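Local coordinates for protein uncharacterized RNA methyltransferase pyrab10780 (Pyrococcus abyssi, PDB 2JJQ) that methylates carbon 5 of uridine 54 in tRNA, using S-adenosyl-L-methionine as methyl donor, at residues Lys104-Val118 and Ile406-Leu420. Numbering follows the deposited sequence.
Sequences KRKKLKRILGFEVEV and IVALDMFPHTPHVEL
Lys-104 sends an extended side chain from helix 97-112 into the loop between strands 403-409 and 419-424. Its NZ forms a salt bridge with Asp-410 OD1 at 2.7 Å, meeting the carboxylate from above its plane. NZ also donates to His-417 O at 2.9 Å, with weak bonds to the carbonyls of Phe-412 and Thr-415. A water joins NZ to Asp-410 OD2, which Tyr-97 also holds. With CG anti to the backbone N (chi1 180°) and the chain extended, Lys-107 reaches the same loop. Its NZ meets Pro-416 O at 3.0 Å from above the carbonyl plane and has a second acceptor in Asp-30 O.

Leu-108 CD1 presses on Ala-408 CB at 3.3 Å, tighter than usual, while CD2 meets Val-418 CG1 and Leu-420 CD2. Leu-112 meets Leu-420 tip to tip. Past the helix end, at Gly-113 with positive phi, the edge of the Phe-114 ring takes Ile-406 CG2 in its plane, 3.6 Å from CE2. Val-116 CG1 packs against Ala-408 N and CB, and its CG2 meets Ile-406 CG2. Glu-117 O accepts a nearly straight bond from Ala-408 N (2.9 Å, 167°), and a water links Glu-117 N to Ile-406 O. Val-118 pairs in parallel with Ala-408, adding strand 117-119 to the edge of the catalytic-domain sheet.

The buried ammonium of Lys-104 gathers loop carbonyls and one carboxylate, so its charge is probably well compensated. The loop carries Phe-412, beside the predicted nucleophile Cys-387, and leads to Glu-419, the predicted proton acceptor. The bonds are consistent with its being held there through carbonyls and the Asp-410 carboxylate.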
# COMPACT_ATOMS: atom_id res chain seq x y z
N LYS A 104 0.02 17.41 1.50
CA LYS A 104 0.83 16.61 0.57
C LYS A 104 1.46 17.49 -0.50
O LYS A 104 2.62 17.30 -0.84
CB LYS A 104 -0.00 15.46 -0.04
CG LYS A 104 -0.15 14.38 1.04
CD LYS A 104 -1.15 13.30 0.70
CE LYS A 104 -1.10 12.21 1.79
NZ LYS A 104 -2.00 11.00 1.56
N ARG A 105 0.71 18.47 -1.01
CA ARG A 105 1.29 19.44 -1.96
C ARG A 105 2.48 20.16 -1.37
O ARG A 105 3.53 20.25 -1.98
CB ARG A 105 0.24 20.42 -2.47
CG ARG A 105 -0.71 19.72 -3.38
CD ARG A 105 -1.47 20.75 -4.15
NE ARG A 105 -2.29 21.51 -3.23
CZ ARG A 105 -3.57 21.25 -2.99
NH1 ARG A 105 -4.16 20.23 -3.62
NH2 ARG A 105 -4.25 22.00 -2.14
N LYS A 106 2.30 20.66 -0.17
CA LYS A 106 3.34 21.42 0.51
C LYS A 106 4.59 20.56 0.79
O LYS A 106 5.74 20.97 0.55
CB LYS A 106 2.77 22.00 1.80
CG LYS A 106 1.85 23.22 1.57
CD LYS A 106 1.24 23.63 2.93
CE LYS A 106 0.20 24.79 2.85
NZ LYS A 106 0.61 25.93 1.93
N LYS A 107 4.35 19.35 1.31
CA LYS A 107 5.43 18.39 1.54
C LYS A 107 6.26 18.07 0.30
O LYS A 107 7.51 18.11 0.34
CB LYS A 107 4.84 17.11 2.13
CG LYS A 107 5.90 16.06 2.41
CD LYS A 107 5.18 14.88 3.07
CE LYS A 107 6.02 13.65 3.09
NZ LYS A 107 5.26 12.50 3.75
N LEU A 108 5.58 17.80 -0.83
CA LEU A 108 6.28 17.50 -2.09
C LEU A 108 7.08 18.70 -2.57
O LEU A 108 8.21 18.53 -3.07
CB LEU A 108 5.30 17.07 -3.21
CG LEU A 108 4.73 15.65 -2.93
CD1 LEU A 108 3.59 15.37 -3.91
CD2 LEU A 108 5.87 14.60 -3.03
N LYS A 109 6.48 19.87 -2.51
CA LYS A 109 7.21 21.08 -2.92
C LYS A 109 8.46 21.26 -2.07
O LYS A 109 9.52 21.55 -2.60
CB LYS A 109 6.31 22.32 -2.82
CG LYS A 109 6.99 23.59 -3.34
CD LYS A 109 5.97 24.75 -3.48
CE LYS A 109 5.53 25.29 -2.14
NZ LYS A 109 4.39 26.29 -2.31
N ARG A 110 8.37 21.07 -0.75
CA ARG A 110 9.56 21.11 0.17
C ARG A 110 10.66 20.14 -0.22
O ARG A 110 11.86 20.50 -0.27
CB ARG A 110 9.17 20.72 1.63
CG ARG A 110 8.12 21.63 2.32
CD ARG A 110 8.14 21.57 3.86
NE ARG A 110 7.48 20.39 4.43
CZ ARG A 110 6.19 20.34 4.76
NH1 ARG A 110 5.42 21.41 4.53
NH2 ARG A 110 5.67 19.23 5.33
N ILE A 111 10.28 18.89 -0.51
CA ILE A 111 11.24 17.84 -0.84
C ILE A 111 11.84 17.95 -2.25
O ILE A 111 13.05 17.79 -2.43
CB ILE A 111 10.57 16.45 -0.62
CG1 ILE A 111 10.28 16.26 0.89
CG2 ILE A 111 11.41 15.29 -1.27
CD1 ILE A 111 9.32 15.04 1.20
N LEU A 112 10.99 18.19 -3.23
CA LEU A 112 11.40 18.18 -4.63
C LEU A 112 11.84 19.56 -5.14
O LEU A 112 12.50 19.63 -6.15
CB LEU A 112 10.20 17.82 -5.47
CG LEU A 112 9.93 16.35 -5.83
CD1 LEU A 112 10.81 15.37 -5.15
CD2 LEU A 112 8.45 15.99 -5.79
N GLY A 113 11.34 20.63 -4.53
CA GLY A 113 11.78 21.99 -4.94
C GLY A 113 10.81 22.77 -5.80
O GLY A 113 11.09 23.91 -6.19
N PHE A 114 9.64 22.20 -6.10
CA PHE A 114 8.68 22.88 -7.01
C PHE A 114 7.30 22.29 -6.82
O PHE A 114 7.18 21.21 -6.25
CB PHE A 114 9.11 22.74 -8.46
CG PHE A 114 9.34 21.34 -8.88
CD1 PHE A 114 10.60 20.78 -8.78
CD2 PHE A 114 8.31 20.58 -9.40
CE1 PHE A 114 10.82 19.48 -9.16
CE2 PHE A 114 8.55 19.25 -9.79
CZ PHE A 114 9.80 18.72 -9.67
N GLU A 115 6.29 23.00 -7.28
CA GLU A 115 4.89 22.59 -7.15
C GLU A 115 4.62 21.28 -7.93
O GLU A 115 4.95 21.16 -9.14
CB GLU A 115 4.01 23.71 -7.70
CG GLU A 115 2.57 23.65 -7.25
CD GLU A 115 2.41 24.15 -5.82
OE1 GLU A 115 2.90 25.27 -5.53
OE2 GLU A 115 1.79 23.42 -4.98
N VAL A 116 3.97 20.34 -7.25
CA VAL A 116 3.53 19.08 -7.84
C VAL A 116 2.03 18.91 -7.60
O VAL A 116 1.57 19.08 -6.49
CB VAL A 116 4.32 17.90 -7.26
CG1 VAL A 116 3.78 16.60 -7.87
CG2 VAL A 116 5.86 18.09 -7.59
N GLU A 117 1.27 18.66 -8.65
CA GLU A 117 -0.16 18.43 -8.48
C GLU A 117 -0.35 17.11 -7.72
O GLU A 117 0.40 16.12 -7.93
CB GLU A 117 -0.85 18.37 -9.85
CG GLU A 117 -2.29 17.84 -9.79
CD GLU A 117 -2.90 17.58 -11.18
OE1 GLU A 117 -2.21 17.75 -12.22
OE2 GLU A 117 -4.11 17.19 -11.22
N VAL A 118 -1.33 17.07 -6.84
CA VAL A 118 -1.72 15.84 -6.13
C VAL A 118 -3.14 15.42 -6.54
O VAL A 118 -4.13 16.14 -6.24
CB VAL A 118 -1.63 15.99 -4.60
CG1 VAL A 118 -1.93 14.64 -3.93
CG2 VAL A 118 -0.22 16.45 -4.16
N ILE A 406 5.59 15.54 -14.01
CA ILE A 406 5.48 14.83 -12.72
C ILE A 406 4.14 15.13 -12.08
O ILE A 406 3.65 16.29 -12.13
CB ILE A 406 6.65 15.21 -11.76
CG1 ILE A 406 6.63 14.37 -10.49
CG2 ILE A 406 6.57 16.68 -11.36
CD1 ILE A 406 7.97 14.53 -9.70
N VAL A 407 3.53 14.10 -11.48
CA VAL A 407 2.30 14.27 -10.74
C VAL A 407 2.37 13.31 -9.56
O VAL A 407 3.07 12.32 -9.64
CB VAL A 407 1.10 13.90 -11.64
CG1 VAL A 407 -0.15 14.44 -11.06
CG2 VAL A 407 1.31 14.53 -12.98
N ALA A 408 1.69 13.63 -8.47
CA ALA A 408 1.54 12.74 -7.33
C ALA A 408 0.10 12.27 -7.31
O ALA A 408 -0.81 13.02 -7.68
CB ALA A 408 1.81 13.47 -6.01
N LEU A 409 -0.09 11.03 -6.93
CA LEU A 409 -1.47 10.46 -6.84
C LEU A 409 -1.63 10.12 -5.37
O LEU A 409 -0.73 9.52 -4.76
CB LEU A 409 -1.66 9.23 -7.70
CG LEU A 409 -1.65 9.55 -9.19
CD1 LEU A 409 -0.20 9.48 -9.57
CD2 LEU A 409 -2.44 8.46 -9.94
N ASP A 410 -2.74 10.56 -4.78
CA ASP A 410 -3.00 10.18 -3.40
C ASP A 410 -3.44 8.70 -3.34
O ASP A 410 -4.64 8.37 -3.29
CB ASP A 410 -4.02 11.10 -2.72
CG ASP A 410 -4.12 10.79 -1.24
OD1 ASP A 410 -3.14 10.23 -0.72
OD2 ASP A 410 -5.18 10.99 -0.61
N MET A 411 -2.46 7.81 -3.31
CA MET A 411 -2.77 6.40 -3.24
C MET A 411 -3.15 6.04 -1.81
O MET A 411 -3.78 4.97 -1.56
CB MET A 411 -1.53 5.57 -3.70
CG MET A 411 -1.35 5.63 -5.27
SD MET A 411 -2.55 4.55 -6.14
CE MET A 411 -2.61 3.19 -4.98
N PHE A 412 -2.81 6.93 -0.88
CA PHE A 412 -2.86 6.56 0.55
C PHE A 412 -3.60 7.62 1.40
O PHE A 412 -3.00 8.23 2.31
CB PHE A 412 -1.45 6.39 1.09
CG PHE A 412 -0.60 5.51 0.24
CD1 PHE A 412 -0.75 4.15 0.27
CD2 PHE A 412 0.33 6.07 -0.60
CE1 PHE A 412 0.05 3.30 -0.54
CE2 PHE A 412 1.12 5.25 -1.42
CZ PHE A 412 0.98 3.87 -1.38
N PRO A 413 -4.88 7.80 1.14
CA PRO A 413 -5.66 8.75 1.96
C PRO A 413 -5.51 8.49 3.47
O PRO A 413 -5.40 7.33 3.92
CB PRO A 413 -7.10 8.44 1.56
CG PRO A 413 -7.01 7.82 0.15
CD PRO A 413 -5.69 7.09 0.12
N HIS A 414 -5.55 9.58 4.28
CA HIS A 414 -5.49 9.49 5.74
C HIS A 414 -4.13 9.11 6.28
O HIS A 414 -4.00 8.86 7.48
CB HIS A 414 -6.57 8.57 6.34
CG HIS A 414 -7.92 8.77 5.75
ND1 HIS A 414 -8.56 9.99 5.75
CD2 HIS A 414 -8.76 7.91 5.10
CE1 HIS A 414 -9.74 9.88 5.17
NE2 HIS A 414 -9.89 8.63 4.75
N THR A 415 -3.12 9.05 5.42
CA THR A 415 -1.74 8.86 5.83
C THR A 415 -0.93 10.00 5.20
O THR A 415 -1.40 10.65 4.24
CB THR A 415 -1.17 7.52 5.29
OG1 THR A 415 -0.80 7.71 3.92
CG2 THR A 415 -2.21 6.39 5.39
N PRO A 416 0.31 10.22 5.69
CA PRO A 416 1.15 11.24 5.06
C PRO A 416 1.77 10.86 3.71
O PRO A 416 2.48 11.66 3.12
CB PRO A 416 2.28 11.48 6.09
CG PRO A 416 2.03 10.58 7.21
CD PRO A 416 0.96 9.60 6.86
N HIS A 417 1.49 9.64 3.24
CA HIS A 417 2.21 9.10 2.09
C HIS A 417 1.56 9.45 0.77
O HIS A 417 0.34 9.60 0.67
CB HIS A 417 2.30 7.58 2.20
CG HIS A 417 2.83 7.12 3.51
ND1 HIS A 417 4.04 7.54 4.01
CD2 HIS A 417 2.29 6.31 4.45
CE1 HIS A 417 4.24 6.99 5.19
NE2 HIS A 417 3.21 6.23 5.47
N VAL A 418 2.39 9.58 -0.25
CA VAL A 418 1.86 9.86 -1.56
C VAL A 418 2.63 9.01 -2.58
O VAL A 418 3.74 8.56 -2.26
CB VAL A 418 1.96 11.37 -1.84
CG1 VAL A 418 3.30 11.68 -2.53
CG2 VAL A 418 0.82 11.82 -2.69
N GLU A 419 2.04 8.77 -3.76
CA GLU A 419 2.69 8.07 -4.87
C GLU A 419 3.06 9.03 -6.00
O GLU A 419 2.19 9.60 -6.64
CB GLU A 419 1.75 7.03 -5.44
CG GLU A 419 2.37 6.20 -6.55
CD GLU A 419 3.05 4.95 -6.02
OE1 GLU A 419 3.44 4.95 -4.84
OE2 GLU A 419 3.13 3.95 -6.77
N LEU A 420 4.33 9.17 -6.32
CA LEU A 420 4.72 10.12 -7.37
C LEU A 420 4.87 9.34 -8.66
O LEU A 420 5.26 8.16 -8.63
CB LEU A 420 6.10 10.68 -7.06
CG LEU A 420 6.24 11.76 -6.04
CD1 LEU A 420 7.79 11.82 -5.81
CD2 LEU A 420 5.75 13.04 -6.74
O HOH W 1 -4.54 12.09 1.81
O HOH W 2 6.30 9.83 2.91
O HOH W 3 2.33 18.33 -11.26